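Glyoxalase 3 (Candida albicans, PDB 4LRU) converts methylglyoxal to D-lactate in a single glutathione-independent step, detoxifying methylglyoxal formed in metabolism. Local coordinates at residues 156-168 / 206-220. Sequence-based numbering, arbitrary orientation.
Sequences PLIKGKKITGFTD and WDNFTVTDGRIVTGV
Asp213 reaches across to the backbone of Lys161 and Lys162. Asp213 CB lies 3.7 Å from Lys162 O. CG stands anti to the backbone N (chi1 -167°), which sets the carboxylate beside the backbone N of Lys162. Asp213 OD2 accepts a hydrogen bond from Lys162 N at 2.9 Å, through its anti lone pair and with an N-H...O angle of 160°. A water close to both Asp213 OD2 and Gly160 O may link them, though its distance to OD2 is doubtfully short. OD1 meets Lys161 through a second water, which accepts from NZ. No direct salt bridge forms, as Lys161 NZ stays 4.8 Å from Asp213 OD1.

Lys161 bends at chi2 (-65°), and its chain crosses Ile216 at about a right angle. Lys161 CG rests 3.7 Å from Ile216 CD1. Leu157 CD2 meets the same methyl, and Tyr129 of helix 119-130 also touches all three side chains.

Further along, Thr218 OG1 accepts from Thr164 N at 2.9 Å in a nearly straight bond. A water lies within hydrogen-bonding reach of this hydroxyl, Lys162 O and Val211 O. Thr164 OG1 packs 3.5 Å from Val220 CG2, while its hydrogen bond goes to Ile200 O.

Side chains and waters thus join the strand 162-163 to the antiparallel hairpin 210-219, which ends the central sheet of this DJ-1/PfpI fold. Past Gly165, Phe166 lies beside the inferred active-site residues His140 and Glu171.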
ATOM      1  N   PRO A 156      15.095  -1.008 -12.370  1.00 22.50           N
ATOM      2  CA  PRO A 156      13.941  -1.079 -11.491  1.00 21.04           C
ATOM      3  C   PRO A 156      14.299  -0.682 -10.065  1.00 22.24           C
ATOM      4  O   PRO A 156      15.351  -1.081  -9.542  1.00 22.37           O
ATOM      5  CB  PRO A 156      13.533  -2.547 -11.576  1.00 22.90           C
ATOM      6  CG  PRO A 156      13.925  -2.933 -12.967  1.00 25.16           C
ATOM      7  CD  PRO A 156      15.203  -2.190 -13.245  1.00 24.13           C
ATOM      8  N   LEU A 157      13.452   0.134  -9.462  1.00 19.72           N
ATOM      9  CA  LEU A 157      13.700   0.622  -8.117  1.00 20.65           C
ATOM     10  C   LEU A 157      13.989  -0.503  -7.108  1.00 21.40           C
ATOM     11  O   LEU A 157      14.819  -0.343  -6.214  1.00 23.40           O
ATOM     12  CB  LEU A 157      12.519   1.466  -7.660  1.00 20.62           C
ATOM     13  CG  LEU A 157      12.784   2.259  -6.374  1.00 24.05           C
ATOM     14  CD1 LEU A 157      12.044   3.587  -6.425  1.00 30.24           C
ATOM     15  CD2 LEU A 157      12.360   1.472  -5.159  1.00 27.36           C
ATOM     16  N   ILE A 158      13.313  -1.641  -7.255  1.00 20.09           N
ATOM     17  CA  ILE A 158      13.548  -2.770  -6.362  1.00 20.96           C
ATOM     18  C   ILE A 158      14.485  -3.832  -6.905  1.00 20.82           C
ATOM     19  O   ILE A 158      14.620  -4.888  -6.300  1.00 20.08           O
ATOM     20  CB  ILE A 158      12.245  -3.424  -5.871  1.00 21.04           C
ATOM     21  CG1 ILE A 158      11.452  -4.047  -7.029  1.00 20.79           C
ATOM     22  CG2 ILE A 158      11.432  -2.410  -5.100  1.00 21.38           C
ATOM     23  CD1 ILE A 158      10.295  -4.931  -6.584  1.00 22.19           C
ATOM     24  N   LYS A 159      15.178  -3.553  -7.998  1.00 22.00           N
ATOM     25  CA  LYS A 159      16.182  -4.503  -8.486  1.00 22.40           C
ATOM     26  C   LYS A 159      17.198  -4.761  -7.383  1.00 24.75           C
ATOM     27  O   LYS A 159      17.753  -3.828  -6.827  1.00 23.81           O
ATOM     28  CB  LYS A 159      16.913  -3.990  -9.733  1.00 24.18           C
ATOM     29  CG  LYS A 159      17.921  -4.987 -10.287  1.00 26.89           C
ATOM     30  CD  LYS A 159      18.434  -4.600 -11.664  1.00 26.61           C
ATOM     31  CE  LYS A 159      19.407  -5.614 -12.259  1.00 30.42           C
ATOM     32  NZ  LYS A 159      18.787  -6.950 -12.489  1.00 31.61           N
ATOM     33  N   GLY A 160      17.444  -6.027  -7.074  1.00 23.36           N
ATOM     34  CA  GLY A 160      18.473  -6.384  -6.096  1.00 23.90           C
ATOM     35  C   GLY A 160      18.067  -6.140  -4.646  1.00 24.48           C
ATOM     36  O   GLY A 160      18.906  -6.290  -3.741  1.00 26.79           O
ATOM     37  N   LYS A 161      16.797  -5.793  -4.431  1.00 23.32           N
ATOM     38  CA  LYS A 161      16.245  -5.516  -3.103  1.00 22.55           C
ATOM     39  C   LYS A 161      15.368  -6.679  -2.658  1.00 23.93           C
ATOM     40  O   LYS A 161      14.870  -7.458  -3.479  1.00 23.84           O
ATOM     41  CB  LYS A 161      15.394  -4.243  -3.112  1.00 22.40           C
ATOM     42  CG  LYS A 161      16.130  -3.001  -3.588  1.00 24.76           C
ATOM     43  CD  LYS A 161      17.263  -2.596  -2.665  1.00 28.73           C
ATOM     44  CE  LYS A 161      17.655  -1.143  -2.938  1.00 35.89           C
ATOM     45  NZ  LYS A 161      19.084  -0.871  -2.638  1.00 39.74           N
ATOM     46  N   LYS A 162      15.178  -6.783  -1.353  1.00 22.15           N
ATOM     47  CA  LYS A 162      14.280  -7.772  -0.764  1.00 20.83           C
ATOM     48  C   LYS A 162      12.951  -7.118  -0.440  1.00 20.67           C
ATOM     49  O   LYS A 162      12.912  -6.042   0.156  1.00 21.23           O
ATOM     50  CB  LYS A 162      14.900  -8.349   0.514  1.00 24.50           C
ATOM     51  CG  LYS A 162      16.159  -9.155   0.266  1.00 28.80           C
ATOM     52  CD  LYS A 162      16.702  -9.732   1.567  1.00 33.61           C
ATOM     53  CE  LYS A 162      18.199  -9.996   1.511  1.00 43.63           C
ATOM     54  NZ  LYS A 162      18.661 -10.453   0.174  1.00 47.63           N
ATOM     55  N   ILE A 163      11.868  -7.768  -0.854  1.00 18.84           N
ATOM     56  CA  ILE A 163      10.531  -7.348  -0.511  1.00 18.70           C
ATOM     57  C   ILE A 163       9.682  -8.537  -0.103  1.00 20.19           C
ATOM     58  O   ILE A 163      10.025  -9.692  -0.364  1.00 20.25           O
ATOM     59  CB  ILE A 163       9.822  -6.637  -1.672  1.00 19.61           C
ATOM     60  CG1 ILE A 163       9.572  -7.594  -2.837  1.00 19.94           C
ATOM     61  CG2 ILE A 163      10.578  -5.388  -2.081  1.00 20.36           C
ATOM     62  CD1 ILE A 163       8.525  -7.080  -3.796  1.00 19.31           C
ATOM     63  N   THR A 164       8.592  -8.240   0.581  1.00 18.18           N
ATOM     64  CA  THR A 164       7.532  -9.213   0.758  1.00 19.41           C
ATOM     65  C   THR A 164       6.204  -8.594   0.342  1.00 19.75           C
ATOM     66  O   THR A 164       6.163  -7.476  -0.181  1.00 19.12           O
ATOM     67  CB  THR A 164       7.488  -9.735   2.206  1.00 20.82           C
ATOM     68  OG1 THR A 164       6.671 -10.912   2.266  1.00 20.79           O
ATOM     69  CG2 THR A 164       6.957  -8.687   3.154  1.00 20.98           C
ATOM     70  N   GLY A 165       5.131  -9.350   0.522  1.00 20.02           N
ATOM     71  CA  GLY A 165       3.796  -8.936   0.092  1.00 17.92           C
ATOM     72  C   GLY A 165       2.900 -10.159   0.098  1.00 18.02           C
ATOM     73  O   GLY A 165       3.322 -11.253   0.488  1.00 18.13           O
ATOM     74  N   PHE A 166       1.680  -9.991  -0.385  1.00 18.05           N
ATOM     75  CA  PHE A 166       0.656 -11.018  -0.239  1.00 19.08           C
ATOM     76  C   PHE A 166       1.096 -12.324  -0.896  1.00 18.85           C
ATOM     77  O   PHE A 166       1.652 -12.334  -1.992  1.00 19.12           O
ATOM     78  CB  PHE A 166      -0.681 -10.537  -0.798  1.00 19.04           C
ATOM     79  CG  PHE A 166      -1.871 -11.263  -0.224  1.00 18.47           C
ATOM     80  CD1 PHE A 166      -2.305 -10.998   1.065  1.00 19.39           C
ATOM     81  CD2 PHE A 166      -2.495 -12.272  -0.935  1.00 20.27           C
ATOM     82  CE1 PHE A 166      -3.376 -11.662   1.596  1.00 20.85           C
ATOM     83  CE2 PHE A 166      -3.581 -12.935  -0.407  1.00 20.43           C
ATOM     84  CZ  PHE A 166      -4.017 -12.639   0.864  1.00 21.77           C
ATOM     85  N   THR A 167       0.876 -13.428  -0.200  1.00 19.84           N
ATOM     86  CA  THR A 167       1.428 -14.716  -0.617  1.00 18.92           C
ATOM     87  C   THR A 167       0.623 -15.354  -1.749  1.00 19.49           C
ATOM     88  O   THR A 167      -0.586 -15.160  -1.854  1.00 19.71           O
ATOM     89  CB  THR A 167       1.509 -15.735   0.545  1.00 19.97           C
ATOM     90  OG1 THR A 167       0.192 -16.110   0.971  1.00 20.57           O
ATOM     91  CG2 THR A 167       2.314 -15.171   1.724  1.00 20.12           C
ATOM     92  N   ASP A 168       1.294 -16.149  -2.570  1.00 21.14           N
ATOM     93  CA  ASP A 168       0.601 -16.958  -3.571  1.00 22.05           C
ATOM     94  C   ASP A 168      -0.474 -17.845  -2.946  1.00 22.52           C
ATOM     95  O   ASP A 168      -1.572 -17.967  -3.487  1.00 24.94           O
ATOM     96  CB  ASP A 168       1.587 -17.819  -4.338  1.00 21.94           C
ATOM     97  CG  ASP A 168       2.520 -17.011  -5.241  1.00 24.06           C
ATOM     98  OD1 ASP A 168       2.351 -15.785  -5.373  1.00 22.42           O
ATOM     99  OD2 ASP A 168       3.428 -17.645  -5.821  1.00 26.67           O
ATOM    100  N   TRP A 206      -0.863 -15.457   6.839  1.00 20.38           N
ATOM    101  CA  TRP A 206      -1.541 -14.497   7.705  1.00 21.18           C
ATOM    102  C   TRP A 206      -0.626 -13.935   8.790  1.00 22.70           C
ATOM    103  O   TRP A 206      -1.090 -13.262   9.724  1.00 22.75           O
ATOM    104  CB  TRP A 206      -2.790 -15.120   8.322  1.00 21.92           C
ATOM    105  CG  TRP A 206      -3.621 -15.854   7.318  1.00 22.74           C
ATOM    106  CD1 TRP A 206      -3.946 -17.163   7.349  1.00 23.55           C
ATOM    107  CD2 TRP A 206      -4.188 -15.324   6.103  1.00 23.26           C
ATOM    108  NE1 TRP A 206      -4.681 -17.499   6.241  1.00 23.91           N
ATOM    109  CE2 TRP A 206      -4.867 -16.386   5.471  1.00 24.61           C
ATOM    110  CE3 TRP A 206      -4.204 -14.060   5.503  1.00 24.33           C
ATOM    111  CZ2 TRP A 206      -5.534 -16.235   4.254  1.00 25.33           C
ATOM    112  CZ3 TRP A 206      -4.885 -13.907   4.295  1.00 24.00           C
ATOM    113  CH2 TRP A 206      -5.533 -14.996   3.684  1.00 25.17           C
ATOM    114  N   ASP A 207       0.664 -14.215   8.667  1.00 22.71           N
ATOM    115  CA  ASP A 207       1.655 -13.781   9.653  1.00 22.58           C
ATOM    116  C   ASP A 207       1.770 -12.258   9.630  1.00 20.96           C
ATOM    117  O   ASP A 207       1.656 -11.629   8.575  1.00 21.20           O
ATOM    118  CB  ASP A 207       3.030 -14.381   9.332  1.00 24.78           C
ATOM    119  CG  ASP A 207       3.136 -15.866   9.662  1.00 28.04           C
ATOM    120  OD1 ASP A 207       2.149 -16.479  10.127  1.00 30.19           O
ATOM    121  OD2 ASP A 207       4.232 -16.428   9.429  1.00 31.27           O
ATOM    122  N   ASN A 208       2.050 -11.696  10.799  1.00 22.79           N
ATOM    123  CA  ASN A 208       2.459 -10.300  10.937  1.00 21.59           C
ATOM    124  C   ASN A 208       3.950 -10.203  10.594  1.00 21.18           C
ATOM    125  O   ASN A 208       4.804 -10.595  11.392  1.00 22.90           O
ATOM    126  CB  ASN A 208       2.203  -9.868  12.371  1.00 24.62           C
ATOM    127  CG  ASN A 208       2.575  -8.424  12.630  1.00 25.38           C
ATOM    128  OD1 ASN A 208       2.731  -7.613  11.708  1.00 22.00           O
ATOM    129  ND2 ASN A 208       2.730  -8.102  13.907  1.00 27.47           N
ATOM    130  N   PHE A 209       4.247  -9.805   9.360  1.00 20.15           N
ATOM    131  CA  PHE A 209       5.603  -9.923   8.836  1.00 20.24           C
ATOM    132  C   PHE A 209       5.908  -8.775   7.896  1.00 18.00           C
ATOM    133  O   PHE A 209       5.096  -8.440   7.036  1.00 18.93           O
ATOM    134  CB  PHE A 209       5.780 -11.255   8.102  1.00 20.11           C
ATOM    135  CG  PHE A 209       7.173 -11.488   7.573  1.00 21.40           C
ATOM    136  CD1 PHE A 209       8.239 -11.682   8.441  1.00 24.18           C
ATOM    137  CD2 PHE A 209       7.413 -11.501   6.208  1.00 21.48           C
ATOM    138  CE1 PHE A 209       9.519 -11.883   7.948  1.00 24.27           C
ATOM    139  CE2 PHE A 209       8.684 -11.720   5.715  1.00 23.10           C
ATOM    140  CZ  PHE A 209       9.739 -11.893   6.580  1.00 21.49           C
ATOM    141  N   THR A 210       7.089  -8.194   8.092  1.00 19.15           N
ATOM    142  CA  THR A 210       7.620  -7.168   7.223  1.00 19.27           C
ATOM    143  C   THR A 210       9.067  -7.448   6.833  1.00 19.67           C
ATOM    144  O   THR A 210       9.780  -8.221   7.494  1.00 22.10           O
ATOM    145  CB  THR A 210       7.595  -5.785   7.889  1.00 20.10           C
ATOM    146  OG1 THR A 210       8.503  -5.780   9.007  1.00 20.61           O
ATOM    147  CG2 THR A 210       6.200  -5.417   8.321  1.00 20.01           C
ATOM    148  N   VAL A 211       9.480  -6.789   5.756  1.00 20.20           N
ATOM    149  CA  VAL A 211      10.862  -6.822   5.296  1.00 18.94           C
ATOM    150  C   VAL A 211      11.329  -5.397   5.102  1.00 19.11           C
ATOM    151  O   VAL A 211      10.631  -4.595   4.468  1.00 19.99           O
ATOM    152  CB  VAL A 211      10.988  -7.593   3.977  1.00 21.23           C
ATOM    153  CG1 VAL A 211      12.381  -7.429   3.388  1.00 22.60           C
ATOM    154  CG2 VAL A 211      10.658  -9.068   4.192  1.00 22.54           C
ATOM    155  N   THR A 212      12.493  -5.072   5.670  1.00 17.84           N
ATOM    156  CA  THR A 212      13.128  -3.775   5.464  1.00 19.66           C
ATOM    157  C   THR A 212      14.407  -4.005   4.685  1.00 21.74           C
ATOM    158  O   THR A 212      15.261  -4.833   5.089  1.00 23.08           O
ATOM    159  CB  THR A 212      13.454  -3.099   6.815  1.00 20.10           C
ATOM    160  OG1 THR A 212      12.236  -2.797   7.511  1.00 21.88           O
ATOM    161  CG2 THR A 212      14.242  -1.826   6.590  1.00 22.15           C
ATOM    162  N   ASP A 213      14.537  -3.299   3.563  1.00 20.05           N
ATOM    163  CA  ASP A 213      15.782  -3.267   2.824  1.00 20.43           C
ATOM    164  C   ASP A 213      16.153  -1.808   2.652  1.00 22.39           C
ATOM    165  O   ASP A 213      15.674  -1.131   1.736  1.00 21.79           O
ATOM    166  CB  ASP A 213      15.654  -3.988   1.474  1.00 21.82           C
ATOM    167  CG  ASP A 213      16.994  -4.231   0.827  1.00 25.49           C
ATOM    168  OD1 ASP A 213      17.942  -3.484   1.172  1.00 28.01           O
ATOM    169  OD2 ASP A 213      17.116  -5.190   0.032  1.00 25.54           O
ATOM    170  N   GLY A 214      16.973  -1.307   3.570  1.00 22.35           N
ATOM    171  CA  GLY A 214      17.318   0.102   3.576  1.00 23.44           C
ATOM    172  C   GLY A 214      16.082   0.949   3.787  1.00 21.73           C
ATOM    173  O   GLY A 214      15.466   0.898   4.850  1.00 22.44           O
ATOM    174  N   ARG A 215      15.708   1.700   2.755  1.00 20.80           N
ATOM    175  CA  ARG A 215      14.557   2.605   2.820  1.00 19.73           C
ATOM    176  C   ARG A 215      13.359   2.068   2.026  1.00 20.17           C
ATOM    177  O   ARG A 215      12.449   2.807   1.640  1.00 20.31           O
ATOM    178  CB  ARG A 215      14.976   4.009   2.351  1.00 20.11           C
ATOM    179  CG  ARG A 215      15.897   4.716   3.352  1.00 22.26           C
ATOM    180  CD  ARG A 215      16.530   5.977   2.794  1.00 22.72           C
ATOM    181  NE  ARG A 215      17.394   5.686   1.657  1.00 24.12           N
ATOM    182  CZ  ARG A 215      17.091   5.956   0.394  1.00 23.10           C
ATOM    183  NH1 ARG A 215      15.953   6.575   0.097  1.00 22.11           N
ATOM    184  NH2 ARG A 215      17.923   5.607  -0.576  1.00 26.01           N
ATOM    185  N   ILE A 216      13.351   0.759   1.816  1.00 19.23           N
ATOM    186  CA  ILE A 216      12.182   0.075   1.265  1.00 19.50           C
ATOM    187  C   ILE A 216      11.626  -0.851   2.336  1.00 19.64           C
ATOM    188  O   ILE A 216      12.343  -1.699   2.863  1.00 20.28           O
ATOM    189  CB  ILE A 216      12.560  -0.757   0.041  1.00 20.52           C
ATOM    190  CG1 ILE A 216      13.202   0.151  -1.008  1.00 23.98           C
ATOM    191  CG2 ILE A 216      11.334  -1.462  -0.514  1.00 20.01           C
ATOM    192  CD1 ILE A 216      13.776  -0.582  -2.192  1.00 28.99           C
ATOM    193  N   VAL A 217      10.353  -0.666   2.661  1.00 19.36           N
ATOM    194  CA  VAL A 217       9.706  -1.451   3.713  1.00 18.58           C
ATOM    195  C   VAL A 217       8.407  -2.031   3.175  1.00 19.16           C
ATOM    196  O   VAL A 217       7.548  -1.310   2.659  1.00 19.59           O
ATOM    197  CB  VAL A 217       9.417  -0.600   4.961  1.00 18.32           C
ATOM    198  CG1 VAL A 217       8.764  -1.438   6.040  1.00 21.10           C
ATOM    199  CG2 VAL A 217      10.690   0.042   5.469  1.00 20.33           C
ATOM    200  N   THR A 218       8.268  -3.345   3.264  1.00 18.00           N
ATOM    201  CA  THR A 218       7.045  -3.978   2.798  1.00 17.46           C
ATOM    202  C   THR A 218       6.480  -4.926   3.844  1.00 17.60           C
ATOM    203  O   THR A 218       7.215  -5.442   4.686  1.00 18.31           O
ATOM    204  CB  THR A 218       7.295  -4.752   1.491  1.00 16.48           C
ATOM    205  OG1 THR A 218       8.458  -5.580   1.620  1.00 19.38           O
ATOM    206  CG2 THR A 218       7.520  -3.783   0.329  1.00 18.78           C
ATOM    207  N   GLY A 219       5.167  -5.159   3.768  1.00 18.18           N
ATOM    208  CA  GLY A 219       4.477  -6.112   4.640  1.00 17.35           C
ATOM    209  C   GLY A 219       3.510  -6.996   3.881  1.00 18.27           C
ATOM    210  O   GLY A 219       3.127  -6.699   2.749  1.00 17.56           O
ATOM    211  N   VAL A 220       3.077  -8.080   4.512  1.00 16.88           N
ATOM    212  CA  VAL A 220       2.447  -9.174   3.764  1.00 17.70           C
ATOM    213  C   VAL A 220       0.953  -8.961   3.460  1.00 19.00           C
ATOM    214  O   VAL A 220       0.451  -9.378   2.405  1.00 19.72           O
ATOM    215  CB  VAL A 220       2.622 -10.498   4.510  1.00 17.73           C
ATOM    216  CG1 VAL A 220       1.936 -11.632   3.763  1.00 18.87           C
ATOM    217  CG2 VAL A 220       4.102 -10.793   4.680  1.00 19.15           C
TER
HETATM  218  O   HOH W   1      19.219  -6.439  -0.606  1.00 47.17           O
HETATM  219  O   HOH W   2      18.265  -0.944   0.028  1.00 33.31           O
HETATM  220  O   HOH W   3      10.956  -4.508   1.497  1.00 20.97           O